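Local coordinates for N-deoxyribosyltransferase (Bacillus psychrosaccharolyticus, PDB 6EVS), which catalyses the transfer of the 2-deoxyribosyl group of a nucleoside to another nucleobase, which suits it to making modified nucleosides, at residues T32-L41 with F54-W65. Residues are numbered along the deposited sequence; the frame is centred on the assembly and turned at random.
Sequences TVFSPRENQL and FVFKNDLEHIKW
Phe34 faces His62 where strand 32-34 runs nearly antiparallel to residues 54-65 of helix 49-65, the axes of these two segments 9.8 Å apart at closest approach and at 152° to each other. The two rings form an offset stack, centroids 3.9 Å apart and planes only 14° from parallel, and His62 CB adds a CH-pi contact over the same face of the phenyl. With CG anti to the backbone N (chi1 178°), the Phe34 ring reaches over to the helix. Asp59 OD1 lies in the ring plane at its edge, 3.7 Å from Phe34 CE2, the carboxylate turned steeply against the phenyl. His62 is steadied within its own helix: ND1 donates to Asn58 O at 2.8 Å, while His62 N reaches that oxygen from the opposite face of the carbonyl. Farther along, Trp65 CZ3 touches Phe34 CB and its CZ2 meets Thr32 CG2. At the other end, Leu41 CD1 rests on Phe54 CB (3.5 Å) and Val55 CG2. No direct hydrogen bond spans the segments; instead a water donates to Asn39 O (2.7 Å) and to Asp59 OD1, and accepts from Asn58 ND2. Strand 32-34, outermost of the parallel sheet within this chain, pairs with strand 3-7, whose Tyr5 also meets the Phe34 ring. Helix 49-65 makes the beta-alpha-beta crossover past 3-7 to strand 68-72, and His62 NE2 bonds to Thr131 O of a second subunit.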
ATOM      1  N   THR A  32     -16.458   3.306 -18.382  1.00 31.30           N
ATOM      2  CA  THR A  32     -17.397   2.926 -17.332  1.00 30.61           C
ATOM      3  C   THR A  32     -17.174   3.882 -16.170  1.00 27.95           C
ATOM      4  O   THR A  32     -16.113   3.871 -15.546  1.00 30.05           O
ATOM      5  CB  THR A  32     -17.204   1.468 -16.906  1.00 32.84           C
ATOM      6  OG1 THR A  32     -17.410   0.613 -18.033  1.00 31.86           O
ATOM      7  CG2 THR A  32     -18.211   1.105 -15.823  1.00 31.59           C
ATOM      8  N   VAL A  33     -18.160   4.729 -15.896  1.00 31.69           N
ATOM      9  CA  VAL A  33     -17.998   5.823 -14.950  1.00 33.44           C
ATOM     10  C   VAL A  33     -18.849   5.551 -13.723  1.00 27.92           C
ATOM     11  O   VAL A  33     -20.071   5.372 -13.836  1.00 29.73           O
ATOM     12  CB  VAL A  33     -18.389   7.166 -15.583  1.00 32.44           C
ATOM     13  CG1 VAL A  33     -18.181   8.287 -14.574  1.00 26.17           C
ATOM     14  CG2 VAL A  33     -17.586   7.379 -16.856  1.00 30.93           C
ATOM     15  N   PHE A  34     -18.222   5.560 -12.545  1.00 26.13           N
ATOM     16  CA  PHE A  34     -18.969   5.588 -11.287  1.00 32.42           C
ATOM     17  C   PHE A  34     -19.167   7.042 -10.879  1.00 32.56           C
ATOM     18  O   PHE A  34     -18.187   7.758 -10.635  1.00 29.52           O
ATOM     19  CB  PHE A  34     -18.251   4.828 -10.171  1.00 33.17           C
ATOM     20  CG  PHE A  34     -18.977   4.872  -8.842  1.00 30.99           C
ATOM     21  CD1 PHE A  34     -19.970   3.948  -8.552  1.00 29.94           C
ATOM     22  CD2 PHE A  34     -18.661   5.837  -7.889  1.00 27.47           C
ATOM     23  CE1 PHE A  34     -20.632   3.952  -7.313  1.00 32.24           C
ATOM     24  CE2 PHE A  34     -19.333   5.879  -6.659  1.00 27.08           C
ATOM     25  CZ  PHE A  34     -20.326   4.921  -6.367  1.00 33.59           C
ATOM     26  N   SER A  35     -20.426   7.472 -10.793  1.00 26.50           N
ATOM     27  CA  SER A  35     -20.737   8.863 -10.473  1.00 29.40           C
ATOM     28  C   SER A  35     -21.428   8.913  -9.123  1.00 26.38           C
ATOM     29  O   SER A  35     -22.558   8.424  -9.001  1.00 32.05           O
ATOM     30  CB  SER A  35     -21.618   9.501 -11.546  1.00 30.82           C
ATOM     31  OG  SER A  35     -21.810  10.894 -11.263  1.00 32.44           O
ATOM     32  N   PRO A  36     -20.781   9.446  -8.087  1.00 32.97           N
ATOM     33  CA  PRO A  36     -21.332   9.334  -6.731  1.00 31.82           C
ATOM     34  C   PRO A  36     -22.753   9.840  -6.589  1.00 34.31           C
ATOM     35  O   PRO A  36     -23.479   9.320  -5.740  1.00 35.19           O
ATOM     36  CB  PRO A  36     -20.357  10.164  -5.894  1.00 36.92           C
ATOM     37  CG  PRO A  36     -19.008   9.948  -6.621  1.00 32.06           C
ATOM     38  CD  PRO A  36     -19.401   9.971  -8.086  1.00 29.78           C
ATOM     39  N   ARG A  37     -23.176  10.812  -7.398  1.00 36.44           N
ATOM     40  CA  ARG A  37     -24.527  11.354  -7.273  1.00 43.51           C
ATOM     41  C   ARG A  37     -25.598  10.341  -7.677  1.00 46.95           C
ATOM     42  O   ARG A  37     -26.753  10.462  -7.232  1.00 42.97           O
ATOM     43  CB  ARG A  37     -24.658  12.624  -8.116  1.00 47.00           C
ATOM     44  CG  ARG A  37     -24.877  12.370  -9.593  1.00 44.89           C
ATOM     45  CD  ARG A  37     -25.102  13.650 -10.353  1.00 51.18           C
ATOM     46  NE  ARG A  37     -25.317  13.393 -11.772  1.00 45.22           N
ATOM     47  CZ  ARG A  37     -26.188  14.046 -12.524  1.00 53.47           C
ATOM     48  NH1 ARG A  37     -26.939  14.988 -11.979  1.00 62.00           N
ATOM     49  NH2 ARG A  37     -26.311  13.753 -13.811  1.00 55.61           N
ATOM     50  N   GLU A  38     -25.247   9.360  -8.517  1.00 40.22           N
ATOM     51  CA  GLU A  38     -26.163   8.291  -8.893  1.00 46.89           C
ATOM     52  C   GLU A  38     -26.191   7.176  -7.864  1.00 46.38           C
ATOM     53  O   GLU A  38     -26.893   6.183  -8.072  1.00 43.33           O
ATOM     54  CB  GLU A  38     -25.777   7.692 -10.253  1.00 48.03           C
ATOM     55  CG  GLU A  38     -25.425   8.691 -11.354  1.00 47.67           C
ATOM     56  CD  GLU A  38     -25.030   8.002 -12.655  1.00 43.12           C
ATOM     57  OE1 GLU A  38     -25.346   8.536 -13.738  1.00 45.11           O
ATOM     58  OE2 GLU A  38     -24.398   6.925 -12.594  1.00 41.59           O
ATOM     59  N   ASN A  39     -25.443   7.315  -6.772  1.00 39.24           N
ATOM     60  CA  ASN A  39     -25.245   6.250  -5.798  1.00 38.38           C
ATOM     61  C   ASN A  39     -25.450   6.777  -4.395  1.00 41.56           C
ATOM     62  O   ASN A  39     -24.673   6.522  -3.473  1.00 36.34           O
ATOM     63  CB  ASN A  39     -23.866   5.647  -6.016  1.00 35.79           C
ATOM     64  CG  ASN A  39     -23.752   5.044  -7.385  1.00 48.66           C
ATOM     65  OD1 ASN A  39     -23.198   5.664  -8.307  1.00 37.21           O
ATOM     66  ND2 ASN A  39     -24.309   3.843  -7.553  1.00 37.91           N
ATOM     67  N   GLN A  40     -26.529   7.535  -4.220  1.00 40.38           N
ATOM     68  CA  GLN A  40     -26.939   8.043  -2.923  1.00 44.39           C
ATOM     69  C   GLN A  40     -27.807   7.037  -2.177  1.00 52.67           C
ATOM     70  O   GLN A  40     -28.294   7.345  -1.083  1.00 52.76           O
ATOM     71  CB  GLN A  40     -27.648   9.401  -3.104  1.00 42.65           C
ATOM     72  CG  GLN A  40     -26.663  10.441  -3.682  1.00 49.14           C
ATOM     73  CD  GLN A  40     -27.260  11.811  -3.937  1.00 52.15           C
ATOM     74  OE1 GLN A  40     -27.501  12.585  -3.009  1.00 52.22           O
ATOM     75  NE2 GLN A  40     -27.460  12.137  -5.206  1.00 44.09           N
ATOM     76  N   LEU A  41     -28.001   5.843  -2.767  1.00 59.93           N
ATOM     77  CA  LEU A  41     -28.510   4.613  -2.161  1.00 58.29           C
ATOM     78  C   LEU A  41     -30.021   4.679  -1.976  1.00 75.14           C
ATOM     79  O   LEU A  41     -30.518   5.581  -1.298  1.00 65.36           O
ATOM     80  CB  LEU A  41     -27.775   4.340  -0.846  1.00 48.19           C
ATOM     81  CG  LEU A  41     -26.292   4.086  -1.161  1.00 46.75           C
ATOM     82  CD1 LEU A  41     -25.496   3.637   0.061  1.00 48.76           C
ATOM     83  CD2 LEU A  41     -26.169   3.058  -2.280  1.00 49.48           C
ATOM     84  N   PHE A  54     -22.532   3.244   4.486  1.00 37.32           N
ATOM     85  CA  PHE A  54     -22.579   2.591   3.182  1.00 34.30           C
ATOM     86  C   PHE A  54     -22.079   3.513   2.077  1.00 32.68           C
ATOM     87  O   PHE A  54     -21.397   3.063   1.150  1.00 31.62           O
ATOM     88  CB  PHE A  54     -23.996   2.115   2.882  1.00 36.86           C
ATOM     89  CG  PHE A  54     -24.388   0.883   3.645  1.00 41.21           C
ATOM     90  CD1 PHE A  54     -23.420   0.040   4.173  1.00 51.57           C
ATOM     91  CD2 PHE A  54     -25.724   0.575   3.849  1.00 53.20           C
ATOM     92  CE1 PHE A  54     -23.778  -1.107   4.893  1.00 51.35           C
ATOM     93  CE2 PHE A  54     -26.084  -0.567   4.557  1.00 58.34           C
ATOM     94  CZ  PHE A  54     -25.106  -1.407   5.078  1.00 48.00           C
ATOM     95  N   VAL A  55     -22.420   4.798   2.147  1.00 32.73           N
ATOM     96  CA  VAL A  55     -21.969   5.723   1.112  1.00 33.77           C
ATOM     97  C   VAL A  55     -20.450   5.832   1.132  1.00 30.65           C
ATOM     98  O   VAL A  55     -19.788   5.738   0.088  1.00 32.16           O
ATOM     99  CB  VAL A  55     -22.641   7.095   1.288  1.00 35.05           C
ATOM    100  CG1 VAL A  55     -21.887   8.149   0.466  1.00 37.49           C
ATOM    101  CG2 VAL A  55     -24.111   7.031   0.872  1.00 38.63           C
ATOM    102  N   PHE A  56     -19.875   6.051   2.314  1.00 31.32           N
ATOM    103  CA  PHE A  56     -18.421   6.087   2.433  1.00 28.02           C
ATOM    104  C   PHE A  56     -17.797   4.811   1.883  1.00 33.75           C
ATOM    105  O   PHE A  56     -16.900   4.856   1.033  1.00 25.80           O
ATOM    106  CB  PHE A  56     -18.023   6.289   3.896  1.00 28.65           C
ATOM    107  CG  PHE A  56     -16.538   6.378   4.104  1.00 27.37           C
ATOM    108  CD1 PHE A  56     -15.866   7.594   3.964  1.00 37.30           C
ATOM    109  CD2 PHE A  56     -15.824   5.263   4.433  1.00 25.92           C
ATOM    110  CE1 PHE A  56     -14.478   7.671   4.161  1.00 26.12           C
ATOM    111  CE2 PHE A  56     -14.422   5.318   4.617  1.00 39.30           C
ATOM    112  CZ  PHE A  56     -13.758   6.535   4.470  1.00 27.23           C
ATOM    113  N   LYS A  57     -18.290   3.658   2.341  1.00 32.22           N
ATOM    114  CA  LYS A  57     -17.693   2.388   1.940  1.00 36.85           C
ATOM    115  C   LYS A  57     -17.873   2.148   0.453  1.00 27.34           C
ATOM    116  O   LYS A  57     -16.941   1.719  -0.225  1.00 27.69           O
ATOM    117  CB  LYS A  57     -18.301   1.238   2.745  1.00 35.24           C
ATOM    118  CG  LYS A  57     -17.848   1.205   4.182  1.00 43.03           C
ATOM    119  CD  LYS A  57     -18.496   0.032   4.944  1.00 46.66           C
ATOM    120  CE  LYS A  57     -17.920  -0.092   6.347  1.00 51.27           C
ATOM    121  NZ  LYS A  57     -17.919  -1.496   6.864  1.00 58.06           N
ATOM    122  N   ASN A  58     -19.056   2.465  -0.086  1.00 28.45           N
ATOM    123  CA  ASN A  58     -19.274   2.221  -1.505  1.00 28.69           C
ATOM    124  C   ASN A  58     -18.416   3.145  -2.350  1.00 29.58           C
ATOM    125  O   ASN A  58     -17.878   2.733  -3.387  1.00 26.66           O
ATOM    126  CB  ASN A  58     -20.754   2.402  -1.855  1.00 30.66           C
ATOM    127  CG  ASN A  58     -21.096   1.845  -3.223  1.00 38.37           C
ATOM    128  OD1 ASN A  58     -20.548   0.816  -3.639  1.00 34.30           O
ATOM    129  ND2 ASN A  58     -21.995   2.515  -3.931  1.00 33.39           N
ATOM    130  N   ASP A  59     -18.281   4.401  -1.920  1.00 26.50           N
ATOM    131  CA  ASP A  59     -17.475   5.372  -2.663  1.00 29.88           C
ATOM    132  C   ASP A  59     -16.016   4.941  -2.695  1.00 34.82           C
ATOM    133  O   ASP A  59     -15.397   4.860  -3.766  1.00 29.53           O
ATOM    134  CB  ASP A  59     -17.606   6.761  -2.030  1.00 27.86           C
ATOM    135  CG  ASP A  59     -18.924   7.458  -2.380  1.00 38.75           C
ATOM    136  OD1 ASP A  59     -19.748   6.865  -3.115  1.00 39.17           O
ATOM    137  OD2 ASP A  59     -19.123   8.596  -1.917  1.00 37.29           O
ATOM    138  N   LEU A  60     -15.445   4.677  -1.513  1.00 30.27           N
ATOM    139  CA  LEU A  60     -14.054   4.241  -1.425  1.00 27.47           C
ATOM    140  C   LEU A  60     -13.819   2.953  -2.214  1.00 31.01           C
ATOM    141  O   LEU A  60     -12.838   2.841  -2.960  1.00 30.28           O
ATOM    142  CB  LEU A  60     -13.661   4.059   0.043  1.00 33.67           C
ATOM    143  CG  LEU A  60     -12.183   3.842   0.363  1.00 38.97           C
ATOM    144  CD1 LEU A  60     -11.324   4.954  -0.256  1.00 32.14           C
ATOM    145  CD2 LEU A  60     -11.975   3.765   1.870  1.00 37.81           C
ATOM    146  N   GLU A  61     -14.714   1.970  -2.080  1.00 24.27           N
ATOM    147  CA  GLU A  61     -14.566   0.750  -2.868  1.00 26.44           C
ATOM    148  C   GLU A  61     -14.553   1.057  -4.367  1.00 28.64           C
ATOM    149  O   GLU A  61     -13.818   0.413  -5.130  1.00 30.10           O
ATOM    150  CB  GLU A  61     -15.672  -0.257  -2.527  1.00 27.79           C
ATOM    151  CG  GLU A  61     -15.276  -1.690  -2.819  1.00 49.77           C
ATOM    152  CD  GLU A  61     -14.136  -2.174  -1.931  1.00 58.12           C
ATOM    153  OE1 GLU A  61     -13.438  -3.120  -2.331  1.00 65.24           O
ATOM    154  OE2 GLU A  61     -13.927  -1.604  -0.837  1.00 62.32           O
ATOM    155  N   HIS A  62     -15.323   2.064  -4.813  1.00 24.37           N
ATOM    156  CA  HIS A  62     -15.318   2.357  -6.239  1.00 24.47           C
ATOM    157  C   HIS A  62     -14.110   3.188  -6.667  1.00 27.72           C
ATOM    158  O   HIS A  62     -13.743   3.157  -7.847  1.00 26.32           O
ATOM    159  CB  HIS A  62     -16.627   3.020  -6.653  1.00 25.67           C
ATOM    160  CG  HIS A  62     -17.717   2.028  -6.895  1.00 28.21           C
ATOM    161  ND1 HIS A  62     -18.518   1.548  -5.881  1.00 28.49           N
ATOM    162  CD2 HIS A  62     -18.093   1.369  -8.017  1.00 29.29           C
ATOM    163  CE1 HIS A  62     -19.385   0.683  -6.383  1.00 32.43           C
ATOM    164  NE2 HIS A  62     -19.141   0.545  -7.673  1.00 30.60           N
ATOM    165  N   ILE A  63     -13.465   3.896  -5.744  1.00 23.97           N
ATOM    166  CA  ILE A  63     -12.154   4.451  -6.073  1.00 24.00           C
ATOM    167  C   ILE A  63     -11.161   3.321  -6.277  1.00 31.90           C
ATOM    168  O   ILE A  63     -10.341   3.350  -7.204  1.00 24.97           O
ATOM    169  CB  ILE A  63     -11.664   5.415  -4.975  1.00 24.47           C
ATOM    170  CG1 ILE A  63     -12.650   6.555  -4.734  1.00 23.96           C
ATOM    171  CG2 ILE A  63     -10.284   5.966  -5.339  1.00 32.32           C
ATOM    172  CD1 ILE A  63     -12.132   7.496  -3.657  1.00 31.07           C
ATOM    173  N   LYS A  64     -11.229   2.302  -5.415  1.00 26.44           N
ATOM    174  CA  LYS A  64     -10.337   1.147  -5.535  1.00 27.59           C
ATOM    175  C   LYS A  64     -10.616   0.348  -6.804  1.00 26.16           C
ATOM    176  O   LYS A  64      -9.680  -0.172  -7.438  1.00 26.20           O
ATOM    177  CB  LYS A  64     -10.476   0.270  -4.295  1.00 29.88           C
ATOM    178  CG  LYS A  64      -9.817   0.868  -3.072  1.00 32.52           C
ATOM    179  CD  LYS A  64     -10.418   0.331  -1.787  1.00 42.29           C
ATOM    180  CE  LYS A  64      -9.700   0.929  -0.587  1.00 46.01           C
ATOM    181  NZ  LYS A  64     -10.063   0.278   0.700  1.00 45.25           N
ATOM    182  N   TRP A  65     -11.896   0.236  -7.187  1.00 23.12           N
ATOM    183  CA  TRP A  65     -12.294  -0.474  -8.405  1.00 28.00           C
ATOM    184  C   TRP A  65     -11.861   0.257  -9.680  1.00 26.91           C
ATOM    185  O   TRP A  65     -11.621  -0.384 -10.712  1.00 24.81           O
ATOM    186  CB  TRP A  65     -13.810  -0.671  -8.358  1.00 25.94           C
ATOM    187  CG  TRP A  65     -14.609  -0.802  -9.644  1.00 31.12           C
ATOM    188  CD1 TRP A  65     -15.043  -1.968 -10.228  1.00 33.71           C
ATOM    189  CD2 TRP A  65     -15.126   0.273 -10.462  1.00 36.95           C
ATOM    190  NE1 TRP A  65     -15.790  -1.684 -11.353  1.00 35.27           N
ATOM    191  CE2 TRP A  65     -15.850  -0.321 -11.523  1.00 43.38           C
ATOM    192  CE3 TRP A  65     -15.059   1.676 -10.390  1.00 33.48           C
ATOM    193  CZ2 TRP A  65     -16.481   0.444 -12.528  1.00 45.12           C
ATOM    194  CZ3 TRP A  65     -15.689   2.440 -11.395  1.00 34.37           C
ATOM    195  CH2 TRP A  65     -16.383   1.819 -12.448  1.00 39.25           C
TER
HETATM  196  O   HOH W   1     -22.404   5.152  -2.888  1.00 41.35           O